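Local coordinates for protein alpha-fucosidase (Bifidobacterium bifidum, PDB 2EAB) that probably hydrolyses terminal alpha-1,2-linked L-fucose from glycans, the piece described here being the catalytic region of a longer family 95 glycoside hydrolase, at residues G140-D145 with V207-N212; E479-H484 with L535-H540; L781-T786 with V818-F823. All blocks are in the same frame, centred on the assembly; numbering follows the deposited sequence.

Contact 1: G140-D145 with V207-N212; sequences GDIYLD and VSMPTN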
ATOM      1  N   GLY A 140      -9.583  13.163  16.172  1.00  7.60           N
ATOM      2  CA  GLY A 140     -10.729  14.017  16.445  1.00  7.92           C
ATOM      3  C   GLY A 140     -11.008  14.892  15.246  1.00  8.11           C
ATOM      4  O   GLY A 140     -10.897  14.442  14.098  1.00  8.03           O
ATOM      5  N   ASP A 141     -11.367  16.142  15.519  1.00  8.56           N
ATOM      6  CA  ASP A 141     -11.672  17.115  14.475  1.00  8.94           C
ATOM      7  C   ASP A 141     -11.193  18.500  14.867  1.00  9.33           C
ATOM      8  O   ASP A 141     -11.090  18.814  16.049  1.00  9.77           O
ATOM      9  CB  ASP A 141     -13.181  17.195  14.219  1.00  9.39           C
ATOM     10  CG  ASP A 141     -13.788  15.864  13.831  1.00  9.63           C
ATOM     11  OD1 ASP A 141     -13.889  15.591  12.618  1.00  9.68           O
ATOM     12  OD2 ASP A 141     -14.171  15.101  14.745  1.00 11.37           O
ATOM     13  N   ILE A 142     -10.896  19.312  13.855  1.00  9.53           N
ATOM     14  CA  ILE A 142     -10.747  20.752  14.009  1.00  9.73           C
ATOM     15  C   ILE A 142     -12.042  21.386  13.510  1.00  9.87           C
ATOM     16  O   ILE A 142     -12.458  21.141  12.376  1.00  9.81           O
ATOM     17  CB  ILE A 142      -9.555  21.299  13.182  1.00  9.82           C
ATOM     18  CG1 ILE A 142      -8.255  20.590  13.584  1.00 11.05           C
ATOM     19  CG2 ILE A 142      -9.429  22.823  13.346  1.00 10.44           C
ATOM     20  CD1 ILE A 142      -7.109  20.783  12.606  1.00 12.76           C
ATOM     21  N   TYR A 143     -12.689  22.171  14.370  1.00  9.96           N
ATOM     22  CA  TYR A 143     -13.875  22.936  13.973  1.00 10.34           C
ATOM     23  C   TYR A 143     -13.572  24.422  13.906  1.00 10.57           C
ATOM     24  O   TYR A 143     -12.968  24.982  14.819  1.00 10.61           O
ATOM     25  CB  TYR A 143     -15.046  22.689  14.923  1.00 10.58           C
ATOM     26  CG  TYR A 143     -15.760  21.376  14.703  1.00 10.49           C
ATOM     27  CD1 TYR A 143     -16.678  21.223  13.667  1.00 11.05           C
ATOM     28  CD2 TYR A 143     -15.523  20.284  15.537  1.00 10.63           C
ATOM     29  CE1 TYR A 143     -17.345  20.020  13.469  1.00 11.54           C
ATOM     30  CE2 TYR A 143     -16.185  19.071  15.342  1.00 11.25           C
ATOM     31  CZ  TYR A 143     -17.090  18.948  14.306  1.00 11.67           C
ATOM     32  OH  TYR A 143     -17.755  17.763  14.103  1.00 12.24           O
ATOM     33  N   LEU A 144     -13.989  25.041  12.804  1.00 10.96           N
ATOM     34  CA  LEU A 144     -13.864  26.479  12.610  1.00 11.83           C
ATOM     35  C   LEU A 144     -15.268  27.030  12.408  1.00 12.22           C
ATOM     36  O   LEU A 144     -15.826  26.949  11.315  1.00 12.29           O
ATOM     37  CB  LEU A 144     -12.962  26.796  11.408  1.00 12.13           C
ATOM     38  CG  LEU A 144     -11.560  26.173  11.392  1.00 12.56           C
ATOM     39  CD1 LEU A 144     -10.886  26.361  10.041  1.00 13.46           C
ATOM     40  CD2 LEU A 144     -10.691  26.740  12.495  1.00 13.59           C
ATOM     41  N   ASP A 145     -15.847  27.551  13.488  1.00 13.02           N
ATOM     42  CA  ASP A 145     -17.253  27.951  13.488  1.00 13.89           C
ATOM     43  C   ASP A 145     -17.386  29.449  13.237  1.00 14.10           C
ATOM     44  O   ASP A 145     -17.044  30.267  14.089  1.00 14.10           O
ATOM     45  CB  ASP A 145     -17.940  27.539  14.801  1.00 14.24           C
ATOM     46  CG  ASP A 145     -19.456  27.714  14.762  1.00 15.77           C
ATOM     47  OD1 ASP A 145     -19.991  28.263  13.775  1.00 16.73           O
ATOM     48  OD2 ASP A 145     -20.124  27.301  15.734  1.00 18.88           O
ATOM     49  N   VAL A 207     -12.336  28.541  17.031  1.00 12.10           N
ATOM     50  CA  VAL A 207     -11.579  27.330  16.712  1.00 12.11           C
ATOM     51  C   VAL A 207     -11.515  26.394  17.913  1.00 11.69           C
ATOM     52  O   VAL A 207     -11.174  26.805  19.023  1.00 11.57           O
ATOM     53  CB  VAL A 207     -10.164  27.628  16.122  1.00 12.45           C
ATOM     54  CG1 VAL A 207      -9.364  28.545  17.018  1.00 13.35           C
ATOM     55  CG2 VAL A 207      -9.395  26.332  15.866  1.00 12.88           C
ATOM     56  N   SER A 208     -11.873  25.137  17.672  1.00 11.21           N
ATOM     57  CA  SER A 208     -11.791  24.093  18.683  1.00 11.03           C
ATOM     58  C   SER A 208     -11.181  22.838  18.069  1.00 10.83           C
ATOM     59  O   SER A 208     -11.128  22.696  16.844  1.00 10.53           O
ATOM     60  CB  SER A 208     -13.173  23.799  19.272  1.00 11.20           C
ATOM     61  OG  SER A 208     -14.085  23.386  18.272  1.00 11.61           O
ATOM     62  N   MET A 209     -10.705  21.934  18.919  1.00 10.67           N
ATOM     63  CA  MET A 209     -10.115  20.689  18.436  1.00 11.09           C
ATOM     64  C   MET A 209     -10.499  19.507  19.331  1.00 10.89           C
ATOM     65  O   MET A 209      -9.639  18.914  19.992  1.00 11.60           O
ATOM     66  CB  MET A 209      -8.596  20.827  18.300  1.00 11.20           C
ATOM     67  CG  MET A 209      -7.949  19.757  17.427  1.00 11.80           C
ATOM     68  SD  MET A 209      -6.201  20.100  17.182  1.00 12.40           S
ATOM     69  CE  MET A 209      -5.699  18.666  16.251  1.00 11.89           C
ATOM     70  N   PRO A 210     -11.799  19.156  19.348  1.00 10.55           N
ATOM     71  CA  PRO A 210     -12.254  18.056  20.189  1.00 10.26           C
ATOM     72  C   PRO A 210     -11.708  16.715  19.722  1.00  9.58           C
ATOM     73  O   PRO A 210     -11.690  16.421  18.522  1.00  9.67           O
ATOM     74  CB  PRO A 210     -13.776  18.088  20.021  1.00 10.55           C
ATOM     75  CG  PRO A 210     -13.989  18.726  18.687  1.00 10.84           C
ATOM     76  CD  PRO A 210     -12.917  19.761  18.595  1.00 10.89           C
ATOM     77  N   THR A 211     -11.257  15.914  20.675  1.00  9.00           N
ATOM     78  CA  THR A 211     -10.889  14.537  20.397  1.00  8.55           C
ATOM     79  C   THR A 211     -12.152  13.713  20.162  1.00  8.52           C
ATOM     80  O   THR A 211     -13.240  14.069  20.637  1.00  9.01           O
ATOM     81  CB  THR A 211     -10.079  13.939  21.549  1.00  8.30           C
ATOM     82  OG1 THR A 211     -10.694  14.315  22.788  1.00  8.72           O
ATOM     83  CG2 THR A 211      -8.633  14.437  21.512  1.00  9.34           C
ATOM     84  N   ASN A 212     -12.009  12.619  19.421  1.00  7.83           N
ATOM     85  CA  ASN A 212     -13.120  11.719  19.177  1.00  7.83           C
ATOM     86  C   ASN A 212     -13.663  11.247  20.519  1.00  8.09           C
ATOM     87  O   ASN A 212     -12.900  10.862  21.401  1.00  7.77           O
ATOM     88  CB  ASN A 212     -12.652  10.540  18.329  1.00  7.87           C
ATOM     89  CG  ASN A 212     -13.786   9.670  17.858  1.00  7.72           C
ATOM     90  OD1 ASN A 212     -14.513   9.089  18.670  1.00  7.93           O
ATOM     91  ND2 ASN A 212     -13.942   9.554  16.540  1.00  7.71           N
TER
HETATM   92  O   HOH W   1     -13.917  14.950  17.500  1.00 13.60           O
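The phenol ring of Y143 meets P210 at its edge: CG of the proline lies in the ring plane, 3.8 Å from CD2, and the two side chains cross at about a right angle. The ring also makes a cation-pi contact with R69. Tyrosine suits this partly exposed place, its ring edge lying against proline while its pi system faces that cation. The other flat group, the carboxylate of D141, has OD1 bound to R71 and T73, while OD2 receives a water that also donates to the carbonyl of P210. P210 O also accepts from D141 N, 3.0 Å away.

Further on, the backbones pair as antiparallel strands, Y143 N to S208 O at 3.0 Å and S208 N to Y143 O at 3.1 Å. G140 has its CA only 3.3 Å from P210 O, where a CB would collide with the opposing backbone. On the face opposite Y143, L144 CD2 lies 3.6 Å from V207 CG2, and I142 CG1 3.9 Å from M209 CG, the methionine's extended chain reaching inward.

Strand 69-76 flanks 140-145 and strand 266-271 flanks 203-208, while the apolar face packs on strands 241-250 and 273-282 of the second sheet, making a beta sandwich.

Contact 2: E479-H484 with L535-H540; sequences EGYMAH and LKEESH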
ATOM      1  N   GLU A 479      16.850 -17.138  14.333  1.00  7.48           N
ATOM      2  CA  GLU A 479      16.276 -18.378  13.816  1.00  7.25           C
ATOM      3  C   GLU A 479      15.026 -18.173  12.967  1.00  7.06           C
ATOM      4  O   GLU A 479      14.558 -19.104  12.312  1.00  7.24           O
ATOM      5  CB  GLU A 479      15.992 -19.353  14.957  1.00  7.73           C
ATOM      6  CG  GLU A 479      17.250 -19.904  15.591  1.00  7.63           C
ATOM      7  CD  GLU A 479      18.126 -20.617  14.578  1.00  9.57           C
ATOM      8  OE1 GLU A 479      17.652 -21.590  13.951  1.00  8.96           O
ATOM      9  OE2 GLU A 479      19.286 -20.190  14.396  1.00 11.24           O
ATOM     10  N   GLY A 480      14.496 -16.953  12.971  1.00  6.72           N
ATOM     11  CA  GLY A 480      13.308 -16.659  12.192  1.00  6.59           C
ATOM     12  C   GLY A 480      12.308 -15.794  12.917  1.00  6.59           C
ATOM     13  O   GLY A 480      12.238 -15.781  14.146  1.00  6.52           O
ATOM     14  N   TYR A 481      11.525 -15.069  12.130  1.00  6.14           N
ATOM     15  CA  TYR A 481      10.452 -14.236  12.643  1.00  6.13           C
ATOM     16  C   TYR A 481       9.181 -14.571  11.870  1.00  6.24           C
ATOM     17  O   TYR A 481       9.200 -14.727  10.648  1.00  6.53           O
ATOM     18  CB  TYR A 481      10.813 -12.737  12.576  1.00  6.29           C
ATOM     19  CG  TYR A 481      11.278 -12.262  11.215  1.00  5.83           C
ATOM     20  CD1 TYR A 481      10.431 -11.533  10.391  1.00  6.06           C
ATOM     21  CD2 TYR A 481      12.564 -12.552  10.751  1.00  6.38           C
ATOM     22  CE1 TYR A 481      10.848 -11.105   9.139  1.00  6.20           C
ATOM     23  CE2 TYR A 481      12.992 -12.137   9.500  1.00  6.35           C
ATOM     24  CZ  TYR A 481      12.127 -11.415   8.698  1.00  6.14           C
ATOM     25  OH  TYR A 481      12.534 -10.993   7.453  1.00  6.34           O
ATOM     26  N   MET A 482       8.092 -14.716  12.612  1.00  5.84           N
ATOM     27  CA  MET A 482       6.820 -15.131  12.061  1.00  5.96           C
ATOM     28  C   MET A 482       5.777 -14.065  12.373  1.00  5.86           C
ATOM     29  O   MET A 482       5.728 -13.543  13.484  1.00  6.00           O
ATOM     30  CB  MET A 482       6.415 -16.475  12.674  1.00  6.14           C
ATOM     31  CG  MET A 482       5.111 -17.036  12.142  1.00  6.84           C
ATOM     32  SD  MET A 482       4.592 -18.504  13.049  1.00  6.59           S
ATOM     33  CE  MET A 482       4.760 -19.798  11.812  1.00  6.95           C
ATOM     34  N   ALA A 483       4.958 -13.742  11.375  1.00  5.61           N
ATOM     35  CA  ALA A 483       3.815 -12.852  11.548  1.00  5.49           C
ATOM     36  C   ALA A 483       2.733 -13.289  10.575  1.00  5.59           C
ATOM     37  O   ALA A 483       2.993 -14.061   9.646  1.00  5.93           O
ATOM     38  CB  ALA A 483       4.198 -11.399  11.330  1.00  5.46           C
ATOM     39  N   HIS A 484       1.526 -12.775  10.782  1.00  5.08           N
ATOM     40  CA  HIS A 484       0.361 -13.273  10.082  1.00  5.39           C
ATOM     41  C   HIS A 484      -0.394 -12.139   9.370  1.00  5.68           C
ATOM     42  O   HIS A 484       0.244 -11.230   8.839  1.00  5.95           O
ATOM     43  CB  HIS A 484      -0.454 -14.107  11.067  1.00  5.43           C
ATOM     44  CG  HIS A 484       0.222 -15.390  11.427  1.00  5.61           C
ATOM     45  ND1 HIS A 484       1.137 -15.528  12.454  1.00  7.37           N
ATOM     46  CD2 HIS A 484       0.143 -16.598  10.829  1.00  4.36           C
ATOM     47  CE1 HIS A 484       1.571 -16.780  12.481  1.00  4.09           C
ATOM     48  NE2 HIS A 484       0.976 -17.447  11.508  1.00  6.90           N
ATOM     49  N   LEU A 535      15.836 -11.114   4.381  1.00  6.34           N
ATOM     50  CA  LEU A 535      15.616 -12.305   3.565  1.00  6.69           C
ATOM     51  C   LEU A 535      16.394 -13.503   4.075  1.00  6.63           C
ATOM     52  O   LEU A 535      15.900 -14.624   4.017  1.00  7.03           O
ATOM     53  CB  LEU A 535      15.965 -12.033   2.103  1.00  6.80           C
ATOM     54  CG  LEU A 535      14.924 -11.214   1.338  1.00  7.18           C
ATOM     55  CD1 LEU A 535      15.525 -10.635   0.078  1.00  8.07           C
ATOM     56  CD2 LEU A 535      13.699 -12.061   1.011  1.00  8.06           C
ATOM     57  N   LYS A 536      17.606 -13.257   4.564  1.00  6.72           N
ATOM     58  CA  LYS A 536      18.457 -14.316   5.088  1.00  7.25           C
ATOM     59  C   LYS A 536      17.756 -15.031   6.245  1.00  7.08           C
ATOM     60  O   LYS A 536      17.671 -16.262   6.268  1.00  7.28           O
ATOM     61  CB  LYS A 536      19.784 -13.726   5.559  1.00  7.53           C
ATOM     62  CG  LYS A 536      20.744 -14.719   6.192  1.00  8.75           C
ATOM     63  CD  LYS A 536      21.995 -14.001   6.691  1.00 10.12           C
ATOM     64  CE  LYS A 536      22.920 -14.951   7.439  1.00 11.02           C
ATOM     65  NZ  LYS A 536      24.159 -14.272   7.922  1.00 13.14           N
ATOM     66  N   GLU A 537      17.239 -14.262   7.201  1.00  6.94           N
ATOM     67  CA  GLU A 537      16.630 -14.865   8.375  1.00  6.93           C
ATOM     68  C   GLU A 537      15.273 -15.505   8.064  1.00  6.64           C
ATOM     69  O   GLU A 537      14.970 -16.561   8.607  1.00  6.66           O
ATOM     70  CB  GLU A 537      16.535 -13.872   9.537  1.00  7.09           C
ATOM     71  CG  GLU A 537      15.840 -14.434  10.764  1.00  6.96           C
ATOM     72  CD  GLU A 537      16.111 -13.664  12.046  1.00  7.16           C
ATOM     73  OE1 GLU A 537      17.017 -12.797  12.093  1.00  7.16           O
ATOM     74  OE2 GLU A 537      15.415 -13.954  13.035  1.00  6.90           O
ATOM     75  N   GLU A 538      14.459 -14.888   7.209  1.00  6.54           N
ATOM     76  CA  GLU A 538      13.183 -15.515   6.861  1.00  6.24           C
ATOM     77  C   GLU A 538      13.373 -16.771   6.004  1.00  6.06           C
ATOM     78  O   GLU A 538      12.615 -17.733   6.130  1.00  6.33           O
ATOM     79  CB  GLU A 538      12.213 -14.522   6.213  1.00  6.29           C
ATOM     80  CG  GLU A 538      10.771 -15.043   6.106  1.00  6.19           C
ATOM     81  CD  GLU A 538      10.057 -15.166   7.448  1.00  5.76           C
ATOM     82  OE1 GLU A 538      10.643 -14.741   8.476  1.00  6.05           O
ATOM     83  OE2 GLU A 538       8.915 -15.691   7.471  1.00  6.43           O
ATOM     84  N   SER A 539      14.385 -16.769   5.138  1.00  6.34           N
ATOM     85  CA  SER A 539      14.706 -17.964   4.356  1.00  6.80           C
ATOM     86  C   SER A 539      15.229 -19.070   5.269  1.00  6.82           C
ATOM     87  O   SER A 539      14.835 -20.228   5.127  1.00  7.05           O
ATOM     88  CB  SER A 539      15.698 -17.653   3.233  1.00  6.78           C
ATOM     89  OG  SER A 539      15.124 -16.746   2.310  1.00  7.23           O
ATOM     90  N   HIS A 540      16.098 -18.707   6.213  1.00  7.11           N
ATOM     91  CA  HIS A 540      16.551 -19.649   7.229  1.00  7.35           C
ATOM     92  C   HIS A 540      15.358 -20.283   7.945  1.00  7.20           C
ATOM     93  O   HIS A 540      15.301 -21.502   8.139  1.00  7.30           O
ATOM     94  CB  HIS A 540      17.431 -18.942   8.255  1.00  7.64           C
ATOM     95  CG  HIS A 540      17.997 -19.862   9.284  1.00  7.79           C
ATOM     96  ND1 HIS A 540      17.391 -20.110  10.496  1.00  9.75           N
ATOM     97  CD2 HIS A 540      19.114 -20.623   9.256  1.00  7.48           C
ATOM     98  CE1 HIS A 540      18.126 -20.974  11.178  1.00  7.81           C
ATOM     99  NE2 HIS A 540      19.173 -21.303  10.445  1.00 10.57           N
TER
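E538 reaches over one face of the Y481 ring. Its OE1 stands 3.4 Å above the ring plane, over the centre, with the carboxylate plane turned 55° from the ring; the glutamate chain is bent at chi2 (70°), which brings its end over the ring. E538 OE1 is also 2.6 Å from Y481 O, and a distance so short between two oxygens suggests that the acid may hold a proton. E537 approaches the edge of the ring instead, its CB in the ring plane and its CG 3.8 Å from Y481 CD2. The methylenes of a glutamate can thus serve as apolar filling while the acid group goes on to polar partners.

Among the hydrogen bonds, G480 N gives a weak one to E537 OE2, 3.1 Å long and bent to 132° at the hydrogen. The other oxygen, OE1, pairs with R456 in a salt bridge and accepts from G476 N, so one extended side chain ties helix 525-546 to helix 452-463 through R456 and to the loop through G476 and G480. Glycine is needed at position 480 because, at its positive phi, a CB would press on the preceding carbonyl oxygen. The hydroxyl of Y481 bonds to L534 O, fixing the ring at its far end.

The loop containing 479-484 lies across helix 525-546, with helix 507-520 supplying V508 and L512 against Y481, helix 452-463 packing on M482, and helix 577-596 covering L535, E538 and S539, all within the alpha-helical barrel domain of family 95.

Contact 3: L781-T786 with V818-F823; sequences LQSNST and VARGNF. With EDO (1,2-ethanediol), chain G.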
ATOM      1  N   LEU A 781       4.257  -0.196 -18.584  1.00  6.78           N
ATOM      2  CA  LEU A 781       5.636  -0.592 -18.333  1.00  6.50           C
ATOM      3  C   LEU A 781       5.670  -1.814 -17.435  1.00  6.17           C
ATOM      4  O   LEU A 781       5.064  -1.810 -16.361  1.00  6.39           O
ATOM      5  CB  LEU A 781       6.404   0.553 -17.660  1.00  6.71           C
ATOM      6  CG  LEU A 781       7.813   0.221 -17.158  1.00  7.19           C
ATOM      7  CD1 LEU A 781       8.760  -0.080 -18.316  1.00  7.99           C
ATOM      8  CD2 LEU A 781       8.360   1.345 -16.306  1.00  7.77           C
ATOM      9  N   GLN A 782       6.371  -2.855 -17.864  1.00  6.02           N
ATOM     10  CA  GLN A 782       6.678  -3.974 -16.981  1.00  6.16           C
ATOM     11  C   GLN A 782       8.181  -4.175 -16.964  1.00  6.14           C
ATOM     12  O   GLN A 782       8.869  -3.832 -17.931  1.00  6.53           O
ATOM     13  CB  GLN A 782       5.936  -5.242 -17.413  1.00  6.32           C
ATOM     14  CG  GLN A 782       4.467  -5.207 -16.999  1.00  6.18           C
ATOM     15  CD  GLN A 782       3.589  -6.228 -17.698  1.00  6.30           C
ATOM     16  OE1 GLN A 782       4.028  -7.334 -18.020  1.00  6.43           O
ATOM     17  NE2 GLN A 782       2.330  -5.863 -17.921  1.00  6.79           N
ATOM     18  N   SER A 783       8.699  -4.721 -15.868  1.00  5.95           N
ATOM     19  CA  SER A 783      10.136  -4.932 -15.765  1.00  6.17           C
ATOM     20  C   SER A 783      10.503  -6.111 -14.869  1.00  5.95           C
ATOM     21  O   SER A 783      11.623  -6.182 -14.370  1.00  6.27           O
ATOM     22  CB  SER A 783      10.848  -3.649 -15.310  1.00  6.26           C
ATOM     23  OG  SER A 783      10.446  -3.246 -14.008  1.00  6.58           O
ATOM     24  N   ASN A 784       9.565  -7.038 -14.690  1.00  6.20           N
ATOM     25  CA  ASN A 784       9.749  -8.152 -13.761  1.00  6.42           C
ATOM     26  C   ASN A 784      10.134  -9.469 -14.413  1.00  6.22           C
ATOM     27  O   ASN A 784      10.460 -10.428 -13.708  1.00  6.51           O
ATOM     28  CB  ASN A 784       8.465  -8.397 -12.971  1.00  6.34           C
ATOM     29  CG  ASN A 784       7.362  -8.972 -13.837  1.00  7.19           C
ATOM     30  OD1 ASN A 784       6.890  -8.309 -14.758  1.00  7.74           O
ATOM     31  ND2 ASN A 784       6.961 -10.205 -13.566  1.00  7.76           N
ATOM     32  N   SER A 785      10.069  -9.549 -15.736  1.00  6.53           N
ATOM     33  CA  SER A 785      10.244 -10.843 -16.382  1.00  6.85           C
ATOM     34  C   SER A 785      11.681 -11.106 -16.813  1.00  6.78           C
ATOM     35  O   SER A 785      12.540 -10.229 -16.716  1.00  7.16           O
ATOM     36  CB  SER A 785       9.279 -11.000 -17.551  1.00  6.97           C
ATOM     37  OG  SER A 785       9.219 -12.353 -17.951  1.00  7.39           O
ATOM     38  N   THR A 786      11.926 -12.338 -17.246  1.00  6.86           N
ATOM     39  CA  THR A 786      13.215 -12.759 -17.781  1.00  7.10           C
ATOM     40  C   THR A 786      13.004 -13.295 -19.190  1.00  7.14           C
ATOM     41  O   THR A 786      12.149 -14.153 -19.421  1.00  7.40           O
ATOM     42  CB  THR A 786      13.865 -13.823 -16.881  1.00  7.64           C
ATOM     43  OG1 THR A 786      14.185 -13.230 -15.617  1.00  7.47           O
ATOM     44  CG2 THR A 786      15.138 -14.381 -17.505  1.00  8.15           C
ATOM     45  N   VAL A 818       9.439   4.200 -13.428  1.00  7.19           N
ATOM     46  CA  VAL A 818      10.720   3.588 -13.111  1.00  7.33           C
ATOM     47  C   VAL A 818      10.646   2.092 -13.369  1.00  7.06           C
ATOM     48  O   VAL A 818       9.660   1.429 -13.001  1.00  7.29           O
ATOM     49  CB  VAL A 818      11.166   3.880 -11.650  1.00  7.50           C
ATOM     50  CG1 VAL A 818      12.591   3.400 -11.419  1.00  7.70           C
ATOM     51  CG2 VAL A 818      11.076   5.364 -11.347  1.00  8.40           C
ATOM     52  N   ALA A 819      11.690   1.585 -14.025  1.00  6.59           N
ATOM     53  CA  ALA A 819      11.870   0.163 -14.276  1.00  6.85           C
ATOM     54  C   ALA A 819      12.947  -0.410 -13.372  1.00  6.45           C
ATOM     55  O   ALA A 819      13.888   0.286 -12.969  1.00  6.45           O
ATOM     56  CB  ALA A 819      12.238  -0.068 -15.732  1.00  7.11           C
ATOM     57  N   ARG A 820      12.799  -1.690 -13.063  1.00  6.34           N
ATOM     58  CA  ARG A 820      13.809  -2.417 -12.312  1.00  6.57           C
ATOM     59  C   ARG A 820      15.182  -2.283 -12.980  1.00  6.37           C
ATOM     60  O   ARG A 820      15.293  -2.201 -14.209  1.00  6.52           O
ATOM     61  CB  ARG A 820      13.389  -3.874 -12.144  1.00  6.26           C
ATOM     62  CG  ARG A 820      12.207  -4.011 -11.192  1.00  6.81           C
ATOM     63  CD  ARG A 820      11.721  -5.442 -11.105  1.00  6.52           C
ATOM     64  NE  ARG A 820      10.477  -5.593 -10.349  1.00  6.52           N
ATOM     65  CZ  ARG A 820       9.265  -5.420 -10.869  1.00  6.96           C
ATOM     66  NH1 ARG A 820       9.132  -5.059 -12.142  1.00  6.66           N
ATOM     67  NH2 ARG A 820       8.188  -5.605 -10.116  1.00  7.58           N
ATOM     68  N   GLY A 821      16.225  -2.224 -12.157  1.00  6.65           N
ATOM     69  CA  GLY A 821      17.565  -1.867 -12.628  1.00  7.02           C
ATOM     70  C   GLY A 821      17.836  -0.377 -12.513  1.00  6.90           C
ATOM     71  O   GLY A 821      18.968   0.079 -12.723  1.00  7.49           O
ATOM     72  N   ASN A 822      16.791   0.373 -12.160  1.00  6.79           N
ATOM     73  CA  ASN A 822      16.837   1.822 -11.966  1.00  6.84           C
ATOM     74  C   ASN A 822      17.010   2.578 -13.277  1.00  7.08           C
ATOM     75  O   ASN A 822      18.043   3.222 -13.531  1.00  7.44           O
ATOM     76  CB  ASN A 822      17.875   2.244 -10.916  1.00  7.07           C
ATOM     77  CG  ASN A 822      17.564   3.596 -10.315  1.00  6.86           C
ATOM     78  OD1 ASN A 822      16.705   4.328 -10.814  1.00  7.50           O
ATOM     79  ND2 ASN A 822      18.249   3.936  -9.236  1.00  7.50           N
ATOM     80  N   PHE A 823      15.972   2.473 -14.101  1.00  7.02           N
ATOM     81  CA  PHE A 823      15.855   3.254 -15.321  1.00  7.06           C
ATOM     82  C   PHE A 823      14.585   4.081 -15.228  1.00  7.25           C
ATOM     83  O   PHE A 823      13.529   3.556 -14.859  1.00  7.73           O
ATOM     84  CB  PHE A 823      15.729   2.352 -16.552  1.00  7.42           C
ATOM     85  CG  PHE A 823      16.896   1.438 -16.773  1.00  6.91           C
ATOM     86  CD1 PHE A 823      17.933   1.809 -17.622  1.00  7.73           C
ATOM     87  CD2 PHE A 823      16.942   0.190 -16.164  1.00  7.86           C
ATOM     88  CE1 PHE A 823      19.016   0.957 -17.842  1.00  7.75           C
ATOM     89  CE2 PHE A 823      18.020  -0.669 -16.375  1.00  8.30           C
ATOM     90  CZ  PHE A 823      19.058  -0.284 -17.221  1.00  8.17           C
TER
HETATM   91  C1  EDO G4807       4.632  -5.311  -9.511  1.00 42.74           C
HETATM   92  O1  EDO G4807       5.306  -5.203 -10.862  1.00 37.02           O
HETATM   93  C2  EDO G4807       4.840  -3.912  -8.809  1.00 43.60           C
HETATM   94  O2  EDO G4807       6.269  -3.680  -8.731  1.00 37.12           O
HETATM   95  O   HOH W   2       6.606  -5.417 -13.882  1.00  9.23           O
HETATM   96  O   HOH W   3       8.627  -1.203 -14.041  1.00 14.21           O
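S783 OG and R820 form the polar centre. The backbone N of R820 donates to OG almost straight, 3.0 Å long at 174°, and NH1 of the same arginine adds a weak bond of 2.9 Å. A water 2.7 Å from OG also reaches V818 O. A small hydroxyl suits this spot, since it is approached from three directions, by R820 N, more weakly by NH1, and by the water. R820 extends from CG to NE, carrying its guanidinium to salt bridges with E517 and E520; NH2 also donates to O1 of a 1,2-ethanediol, probably from the crystallisation liquor, at 3.0 Å. A second water links NH1, S783 N, N784 OD1 and that diol.

Around this centre come the van der Waals contacts. N784 CB covers one face of the guanidinium, 3.5 Å above its plane and offset toward the rim. S783 CB rests 3.9 Å from A819 CB, and L781 CD2 lies 3.6 Å from V818 O.

Residues 818-823 form a hairpin turn with a G1 beta bulge, N822 and F823 both facing A819, and G821 takes a positive phi that glycine tolerates. The turn presents R820 beside E520, which, with D690 near N784, belongs to a calcium site known for this protein but without metal here.

Overall arrangement
From the N terminus, contact 1 closes a loop of 61 residues, largely strand, within the N-terminal beta-sandwich domain. The chain then enters the helical domain, where contact 2 closes a loop of 50 residues containing more helix than strand. After the helix ending at residue 780, contact 3 closes the shortest loop, 31 residues, joining the first strand beyond that helix to a hairpin in the C-terminal beta region. The three loops lie in series, none nested or crossing. Contacts 1 and 3 lie on opposite sides of the chain's centre, about 46 Å between centres, whereas the centres of contacts 2 and 3 are about 27 Å apart. None touches another.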